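PDB 5EWP: ARO (armadillo repeats only protein) from Plasmodium falciparum Santa Lucia, which probably acts as an armadillo-repeat scaffold that binds partner proteins in the translocation and attachment of rhoptries to the parasite's apical pole. Local coordinates for residues N177-P182 / K226-L231. Residues are numbered along the deposited sequence; the frame is centred on the assembly and turned at random.
Sequences NLLELP and KNLKTL
Leu179 lays its CB against CB of Asn227 at 3.7 Å, the two side chains slanting across each other where the loop after helix 171-177 passes helix 224-231. Its CG stands anti to the carbonyl carbon (chi1 -61°), and from there the branched end spreads both ways along the helix: CD2 meets Leu231 CD1 at 3.9 Å, while CD1 faces Leu228. The same side chain also packs on Ala197, Ile198 and Leu201 of helix 192-205, a greasy site that suits a branched aliphatic chain. Farther along the loop, Leu181 brings CD1 to Thr230 CG2 at 3.7 Å; that methyl, anti to the threonine's backbone N, is turned to the leucine at the more open margin. In this all-helical armadillo fold, a type I turn from Asn177 to Glu180 takes the chain out of helix 171-177. Asn227 suits its buried polar spot because its amide can both give and accept. ND2 donates weakly to Val176 O and to a water 3.0 Å away, which also lies by Asn177 OD1 and Glu180 OE2. A second water sits among Asn227 OD1, Glu180 OE2 and the donor Lys226 NZ, the waters' protons being shared among the oxygens; OE2 and NZ, 5.5 Å apart, are probably coupled indirectly. Glu180 CG lies 3.7 Å from Asn227 ND2, carboxylate and amide planes 84° apart. Leu231 CD2 approaches Leu179 O to 3.5 Å, and a third water donates to that oxygen and to Asn227 O.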
# COMPACT_ATOMS: atom_id res chain seq x y z
N ASN A 177 14.67 5.06 -2.36
CA ASN A 177 15.25 4.26 -1.29
C ASN A 177 14.87 2.79 -1.35
O ASN A 177 15.62 1.92 -0.89
CB ASN A 177 14.86 4.82 0.07
CG ASN A 177 15.56 6.12 0.39
OD1 ASN A 177 16.42 6.57 -0.37
ND2 ASN A 177 15.20 6.72 1.52
N LEU A 178 13.72 2.48 -1.93
CA LEU A 178 13.32 1.08 -2.07
C LEU A 178 14.21 0.35 -3.07
O LEU A 178 14.19 -0.87 -3.12
CB LEU A 178 11.85 0.96 -2.48
CG LEU A 178 10.83 1.42 -1.42
CD1 LEU A 178 9.39 1.26 -1.88
CD2 LEU A 178 11.06 0.70 -0.13
N LEU A 179 14.99 1.09 -3.85
CA LEU A 179 15.92 0.46 -4.79
C LEU A 179 17.15 -0.13 -4.09
O LEU A 179 17.84 -0.99 -4.65
CB LEU A 179 16.39 1.47 -5.84
CG LEU A 179 15.33 2.10 -6.74
CD1 LEU A 179 15.94 3.26 -7.53
CD2 LEU A 179 14.73 1.06 -7.67
N GLU A 180 17.44 0.33 -2.88
CA GLU A 180 18.64 -0.11 -2.17
C GLU A 180 18.63 -1.60 -1.84
O GLU A 180 17.59 -2.18 -1.55
CB GLU A 180 18.82 0.70 -0.88
CG GLU A 180 19.22 2.15 -1.14
CD GLU A 180 19.44 2.95 0.13
OE1 GLU A 180 19.28 2.39 1.24
OE2 GLU A 180 19.76 4.15 0.02
N LEU A 181 19.80 -2.22 -1.92
CA LEU A 181 19.96 -3.61 -1.49
C LEU A 181 19.90 -3.70 0.03
O LEU A 181 20.25 -2.74 0.72
CB LEU A 181 21.30 -4.18 -2.00
CG LEU A 181 21.44 -4.44 -3.50
CD1 LEU A 181 22.85 -4.93 -3.83
CD2 LEU A 181 20.40 -5.43 -3.99
N PRO A 182 19.49 -4.87 0.56
CA PRO A 182 19.65 -5.17 1.99
C PRO A 182 21.14 -5.14 2.35
O PRO A 182 21.95 -5.52 1.51
CB PRO A 182 19.07 -6.58 2.13
CG PRO A 182 18.25 -6.80 0.93
CD PRO A 182 18.84 -5.97 -0.17
N LYS A 226 22.64 6.17 -8.83
CA LYS A 226 23.50 5.42 -7.92
C LYS A 226 22.93 4.05 -7.59
O LYS A 226 23.62 3.03 -7.71
CB LYS A 226 23.71 6.21 -6.62
CG LYS A 226 24.40 5.42 -5.52
CD LYS A 226 24.49 6.23 -4.25
CE LYS A 226 25.00 5.38 -3.09
NZ LYS A 226 24.62 5.99 -1.78
N ASN A 227 21.66 4.01 -7.18
CA ASN A 227 21.05 2.76 -6.75
C ASN A 227 20.85 1.81 -7.92
O ASN A 227 21.04 0.60 -7.79
CB ASN A 227 19.72 3.00 -6.05
CG ASN A 227 19.88 3.74 -4.73
OD1 ASN A 227 20.99 3.87 -4.21
ND2 ASN A 227 18.77 4.22 -4.18
N LEU A 228 20.46 2.38 -9.06
CA LEU A 228 20.23 1.60 -10.27
C LEU A 228 21.52 0.96 -10.76
O LEU A 228 21.51 -0.19 -11.21
CB LEU A 228 19.62 2.48 -11.37
CG LEU A 228 18.15 2.84 -11.13
CD1 LEU A 228 17.67 3.86 -12.15
CD2 LEU A 228 17.30 1.59 -11.20
N LYS A 229 22.63 1.69 -10.68
CA LYS A 229 23.93 1.14 -11.06
C LYS A 229 24.27 -0.09 -10.22
O LYS A 229 24.80 -1.08 -10.73
CB LYS A 229 25.03 2.19 -10.94
CG LYS A 229 25.18 3.07 -12.17
CD LYS A 229 26.01 4.30 -11.86
CE LYS A 229 26.15 5.18 -13.10
NZ LYS A 229 26.85 6.46 -12.77
N THR A 230 23.94 -0.03 -8.93
CA THR A 230 24.14 -1.17 -8.04
C THR A 230 23.24 -2.34 -8.43
O THR A 230 23.67 -3.50 -8.41
CB THR A 230 23.88 -0.79 -6.57
OG1 THR A 230 24.80 0.24 -6.17
CG2 THR A 230 24.05 -1.99 -5.65
N LEU A 231 21.99 -2.05 -8.76
CA LEU A 231 21.05 -3.10 -9.13
C LEU A 231 21.39 -3.80 -10.45
O LEU A 231 21.17 -5.01 -10.58
CB LEU A 231 19.63 -2.53 -9.22
CG LEU A 231 18.93 -2.17 -7.90
CD1 LEU A 231 17.52 -1.65 -8.17
CD2 LEU A 231 18.89 -3.37 -6.97
O HOH W 1 18.77 5.81 -1.63
O HOH W 2 20.57 -0.44 -5.10
O HOH W 3 22.00 4.78 -1.84